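Local atomic coordinates of putative branched-chain amino acid ABC transporter (Rhodospirillum rubrum ATCC 11170, PDB entry 3HUT), a protein that probably binds branched-chain amino acids or related ligands outside the cytoplasmic membrane and delivers them to an ABC transporter. Residues 286-291 / 322-327; 293-298 / 310-315. All coordinates share one frame; numbering follows the deposited sequence.

Contact 1. Residues 286-291 / 322-327; sequences VGIMLA and TRFDPE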
loop_
_atom_site.group_PDB
_atom_site.type_symbol
_atom_site.label_atom_id
_atom_site.label_comp_id
_atom_site.label_asym_id
_atom_site.label_seq_id
_atom_site.Cartn_x
_atom_site.Cartn_y
_atom_site.Cartn_z
ATOM N N VAL A 286 9.134 6.518 -6.557
ATOM C CA VAL A 286 10.158 7.165 -7.366
ATOM C C VAL A 286 9.530 7.801 -8.612
ATOM O O VAL A 286 9.837 8.945 -8.960
ATOM C CB VAL A 286 11.251 6.156 -7.791
ATOM C CG1 VAL A 286 12.207 6.805 -8.774
ATOM C CG2 VAL A 286 12.015 5.667 -6.558
ATOM N N GLY A 287 8.649 7.059 -9.277
ATOM C CA GLY A 287 7.996 7.585 -10.462
ATOM C C GLY A 287 7.147 8.812 -10.176
ATOM O O GLY A 287 7.124 9.759 -10.962
ATOM N N ILE A 288 6.431 8.796 -9.059
ATOM C CA ILE A 288 5.597 9.932 -8.683
ATOM C C ILE A 288 6.481 11.155 -8.461
ATOM O O ILE A 288 6.160 12.260 -8.912
ATOM C CB ILE A 288 4.792 9.629 -7.389
ATOM C CG1 ILE A 288 3.705 8.591 -7.695
ATOM C CG2 ILE A 288 4.166 10.922 -6.835
ATOM C CD1 ILE A 288 2.924 8.105 -6.483
HETATM N N MSE A 289 7.596 10.947 -7.767
HETATM C CA MSE A 289 8.540 12.024 -7.484
HETATM C C MSE A 289 9.134 12.597 -8.770
HETATM O O MSE A 289 9.139 13.812 -8.976
HETATM C CB MSE A 289 9.664 11.504 -6.582
HETATM C CG MSE A 289 10.719 12.538 -6.212
HETATM SE SE MSE A 289 10.040 13.966 -5.088
HETATM C CE MSE A 289 10.180 13.082 -3.368
ATOM N N LEU A 290 9.626 11.720 -9.640
ATOM C CA LEU A 290 10.229 12.150 -10.894
ATOM C C LEU A 290 9.251 12.905 -11.788
ATOM O O LEU A 290 9.609 13.903 -12.406
ATOM C CB LEU A 290 10.808 10.941 -11.638
ATOM C CG LEU A 290 12.023 10.291 -10.962
ATOM C CD1 LEU A 290 12.414 9.005 -11.689
ATOM C CD2 LEU A 290 13.183 11.281 -10.958
ATOM N N ALA A 291 8.013 12.436 -11.862
ATOM C CA ALA A 291 7.020 13.117 -12.683
ATOM C C ALA A 291 6.820 14.531 -12.136
ATOM O O ALA A 291 6.704 15.488 -12.897
ATOM C CB ALA A 291 5.699 12.351 -12.668
ATOM N N THR A 322 -3.259 6.500 -8.904
ATOM C CA THR A 322 -3.045 7.178 -7.627
ATOM C C THR A 322 -3.286 8.689 -7.614
ATOM O O THR A 322 -2.872 9.404 -8.527
ATOM C CB THR A 322 -1.606 6.906 -7.145
ATOM O OG1 THR A 322 -1.415 5.490 -7.022
ATOM C CG2 THR A 322 -1.342 7.579 -5.806
ATOM N N ARG A 323 -3.937 9.151 -6.545
ATOM C CA ARG A 323 -4.286 10.558 -6.341
ATOM C C ARG A 323 -3.927 11.025 -4.927
ATOM O O ARG A 323 -4.072 10.271 -3.966
ATOM C CB ARG A 323 -5.800 10.743 -6.547
ATOM C CG ARG A 323 -6.340 12.163 -6.281
ATOM C CD ARG A 323 -7.862 12.223 -6.481
ATOM N NE ARG A 323 -8.384 13.592 -6.470
ATOM C CZ ARG A 323 -9.062 14.133 -5.462
ATOM N NH1 ARG A 323 -9.314 13.427 -4.369
ATOM N NH2 ARG A 323 -9.488 15.385 -5.544
ATOM N N PHE A 324 -3.440 12.260 -4.808
ATOM C CA PHE A 324 -3.127 12.836 -3.499
ATOM C C PHE A 324 -4.197 13.912 -3.280
ATOM O O PHE A 324 -4.336 14.834 -4.093
ATOM C CB PHE A 324 -1.730 13.488 -3.472
ATOM C CG PHE A 324 -0.578 12.505 -3.557
ATOM C CD1 PHE A 324 -0.766 11.147 -3.308
ATOM C CD2 PHE A 324 0.711 12.959 -3.839
ATOM C CE1 PHE A 324 0.314 10.257 -3.338
ATOM C CE2 PHE A 324 1.797 12.078 -3.871
ATOM C CZ PHE A 324 1.597 10.726 -3.620
ATOM N N ASP A 325 -4.955 13.791 -2.195
ATOM C CA ASP A 325 -6.024 14.742 -1.892
ATOM C C ASP A 325 -5.525 16.188 -1.916
ATOM O O ASP A 325 -4.532 16.519 -1.266
ATOM C CB ASP A 325 -6.623 14.443 -0.518
ATOM C CG ASP A 325 -7.929 15.165 -0.290
ATOM O OD1 ASP A 325 -8.985 14.622 -0.685
ATOM O OD2 ASP A 325 -7.897 16.280 0.263
ATOM N N PRO A 326 -6.219 17.069 -2.658
ATOM C CA PRO A 326 -5.823 18.478 -2.752
ATOM C C PRO A 326 -5.846 19.211 -1.418
ATOM O O PRO A 326 -5.146 20.203 -1.234
ATOM C CB PRO A 326 -6.819 19.052 -3.761
ATOM C CG PRO A 326 -8.028 18.211 -3.570
ATOM C CD PRO A 326 -7.453 16.816 -3.426
ATOM N N GLU A 327 -6.653 18.721 -0.486
ATOM C CA GLU A 327 -6.738 19.347 0.824
ATOM C C GLU A 327 -5.835 18.676 1.865
ATOM O O GLU A 327 -4.997 19.334 2.475
ATOM C CB GLU A 327 -8.198 19.349 1.314
ATOM C CG GLU A 327 -8.382 19.952 2.693
ATOM C CD GLU A 327 -9.840 20.211 3.051
ATOM O OE1 GLU A 327 -10.539 20.927 2.296
ATOM O OE2 GLU A 327 -10.281 19.702 4.102
#
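In this periplasmic binding protein of the leucine-binding family, helix 277-296 packs against the short strand 322-324 through the side chain of Ile288. The contact is buried and purely apolar. Ile288 and Phe324 reach for each other from opposite directions. The methyl CG2 of Ile288 lies 4.0 Å from CE2 of Phe324. The other branch of the isoleucine ends beside the same ring, with CD1 of Ile288 4.1 Å from CZ of Phe324. The far end of the ring thus meets both methyls. Ile288 CG2 approaches the ring obliquely. With CG1 anti to the carbonyl carbon (chi1 -71°) and CG2 anti to the backbone N, both branches reach the ring. Thr322 adds a looser touch, its CG2 4.4 Å from CD1 of Ile288. The hydroxyl of Thr322 is used elsewhere, on the carbonyl of Gly320. Strand 322-324 pairs antiparallel with strand 331-341, where Thr331 touches both Thr322 and Phe324. Leu309 of helix 302-310 also packs on Ile288, while Val286 and Leu290 of helix 277-296 pack on helix 18-37.

Contact 2. Residues 293-298 / 310-315; sequences VGRAGP and AATDRY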
loop_
_atom_site.group_PDB
_atom_site.type_symbol
_atom_site.label_atom_id
_atom_site.label_comp_id
_atom_site.label_asym_id
_atom_site.label_seq_id
_atom_site.Cartn_x
_atom_site.Cartn_y
_atom_site.Cartn_z
ATOM N N VAL A 293 9.010 16.310 -10.456
ATOM C CA VAL A 293 10.204 17.084 -10.783
ATOM C C VAL A 293 10.095 17.504 -12.250
ATOM O O VAL A 293 10.421 18.634 -12.614
ATOM C CB VAL A 293 11.504 16.253 -10.587
ATOM C CG1 VAL A 293 12.718 17.088 -10.984
ATOM C CG2 VAL A 293 11.636 15.807 -9.130
ATOM N N GLY A 294 9.627 16.583 -13.086
ATOM C CA GLY A 294 9.463 16.876 -14.497
ATOM C C GLY A 294 8.567 18.083 -14.719
ATOM O O GLY A 294 8.854 18.937 -15.561
ATOM N N ARG A 295 7.469 18.157 -13.974
ATOM C CA ARG A 295 6.557 19.283 -14.112
ATOM C C ARG A 295 7.167 20.554 -13.532
ATOM O O ARG A 295 6.950 21.644 -14.053
ATOM C CB ARG A 295 5.218 18.982 -13.431
ATOM C CG ARG A 295 4.417 17.886 -14.124
ATOM C CD ARG A 295 2.991 17.845 -13.607
ATOM N NE ARG A 295 2.907 17.453 -12.206
ATOM C CZ ARG A 295 2.947 16.194 -11.775
ATOM N NH1 ARG A 295 3.073 15.190 -12.638
ATOM N NH2 ARG A 295 2.842 15.940 -10.477
ATOM N N ALA A 296 7.937 20.412 -12.458
ATOM C CA ALA A 296 8.578 21.565 -11.835
ATOM C C ALA A 296 9.660 22.129 -12.756
ATOM O O ALA A 296 9.938 23.328 -12.735
ATOM C CB ALA A 296 9.181 21.171 -10.488
ATOM N N GLY A 297 10.271 21.259 -13.556
ATOM C CA GLY A 297 11.300 21.699 -14.483
ATOM C C GLY A 297 12.714 21.767 -13.927
ATOM O O GLY A 297 12.934 21.515 -12.743
ATOM N N PRO A 298 13.699 22.122 -14.770
ATOM C CA PRO A 298 15.119 22.237 -14.413
ATOM C C PRO A 298 15.419 23.183 -13.250
ATOM O O PRO A 298 16.352 22.953 -12.474
ATOM C CB PRO A 298 15.763 22.718 -15.712
ATOM C CG PRO A 298 14.878 22.136 -16.763
ATOM C CD PRO A 298 13.505 22.406 -16.202
ATOM N N ALA A 310 2.082 17.536 -4.576
ATOM C CA ALA A 310 0.708 17.656 -4.102
ATOM C C ALA A 310 -0.294 17.626 -5.256
ATOM O O ALA A 310 -1.463 17.293 -5.055
ATOM C CB ALA A 310 0.547 18.946 -3.313
ATOM N N ALA A 311 0.169 17.971 -6.459
ATOM C CA ALA A 311 -0.692 17.988 -7.646
ATOM C C ALA A 311 -0.988 16.592 -8.212
ATOM O O ALA A 311 -1.843 16.439 -9.088
ATOM C CB ALA A 311 -0.065 18.863 -8.723
ATOM N N THR A 312 -0.275 15.584 -7.722
ATOM C CA THR A 312 -0.477 14.205 -8.176
ATOM C C THR A 312 -1.966 13.894 -8.076
ATOM O O THR A 312 -2.541 13.903 -6.990
ATOM C CB THR A 312 0.314 13.211 -7.303
ATOM O OG1 THR A 312 1.700 13.570 -7.314
ATOM C CG2 THR A 312 0.163 11.792 -7.841
ATOM N N ASP A 313 -2.586 13.602 -9.210
ATOM C CA ASP A 313 -4.020 13.371 -9.220
ATOM C C ASP A 313 -4.485 12.100 -9.920
ATOM O O ASP A 313 -5.482 11.507 -9.534
ATOM C CB ASP A 313 -4.686 14.578 -9.888
ATOM C CG ASP A 313 -6.200 14.576 -9.748
ATOM O OD1 ASP A 313 -6.689 14.886 -8.651
ATOM O OD2 ASP A 313 -6.880 14.260 -10.734
ATOM N N ARG A 314 -3.748 11.679 -10.938
ATOM C CA ARG A 314 -4.133 10.533 -11.740
ATOM C C ARG A 314 -2.897 9.744 -12.196
ATOM O O ARG A 314 -2.796 9.331 -13.343
ATOM C CB ARG A 314 -4.940 11.083 -12.931
ATOM C CG ARG A 314 -5.214 10.172 -14.102
ATOM C CD ARG A 314 -6.607 9.548 -14.059
ATOM N NE ARG A 314 -6.895 8.790 -15.282
ATOM C CZ ARG A 314 -6.007 8.026 -15.914
ATOM N NH1 ARG A 314 -4.768 7.918 -15.450
ATOM N NH2 ARG A 314 -6.356 7.361 -17.005
ATOM N N TYR A 315 -1.957 9.533 -11.285
ATOM C CA TYR A 315 -0.735 8.805 -11.607
ATOM C C TYR A 315 -1.024 7.346 -11.957
ATOM O O TYR A 315 -1.598 6.619 -11.157
ATOM C CB TYR A 315 0.235 8.855 -10.425
ATOM C CG TYR A 315 1.588 8.259 -10.738
ATOM C CD1 TYR A 315 2.537 8.979 -11.461
ATOM C CD2 TYR A 315 1.903 6.952 -10.349
ATOM C CE1 TYR A 315 3.774 8.411 -11.797
ATOM C CE2 TYR A 315 3.135 6.376 -10.678
ATOM C CZ TYR A 315 4.063 7.112 -11.405
ATOM O OH TYR A 315 5.265 6.546 -11.746
HETATM O O HOH W 1 3.517 13.122 -9.438
#
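Arg295 reaches from the last turn of helix 277-296 toward Ala311 and Thr312, in the loop that follows helix 302-310. In the periplasmic binding protein fold, the end of helix 277-296 lies against this loop between helix 302-310 and strand 315-317. Arg295 joins the end of its helix to Ala308 and, through a water, to Thr312. Its CB points toward the loop. CG stands anti to the carbonyl carbon (chi1 -68°), and CD continues the chain in a nearly extended run. The bend comes at chi3 (-66°), about the CG-CD bond, and it turns the guanidinium off the line of the chain. Contact with the loop is made by the terminal nitrogen NH2. Its strongest polar partner lies outside the loop, the carbonyl O of Ala308 in helix 302-310, to which it is hydrogen-bonded. NH2 of Arg295 also comes within 4.5 Å of CB of Ala311, which sits oblique to the guanidinium. OG1 of Thr312 lies near the guanidinium plane, at its edge. The distance from NH2 of Arg295 to OG1 of Thr312 is 4.1 Å, too long for a direct bond, and a water fills in. The two side chains cross at about a right angle. The main partner of OG1 of Thr312 is the carbonyl O of Leu309; the water is a further one. The bridging water lies in the guanidinium plane: it accepts from NH2 of Arg295 at 3.1 Å and donates to OG1 of Thr312 at 2.8 Å.

Overall arrangement
Both contacts start from helix 277-296, with centres about 7 Å apart, and contact 2 is nested inside the chain loop closed by contact 1. Contact 1 is core: all its touching residues are buried and no hydrogen bond crosses it. Contact 2 is nearer the surface, at the C-terminal end of the helix, and works through a charged side chain, a hydroxyl and a water. The far sides are joined directly. N of Phe324 probably bonds O of Thr312 at 2.9 Å, and N of Thr322 probably bonds O of Tyr315 at 2.8 Å. Tyr315 also packs on Ile288, its CD2 3.6 Å from CG1 of the isoleucine.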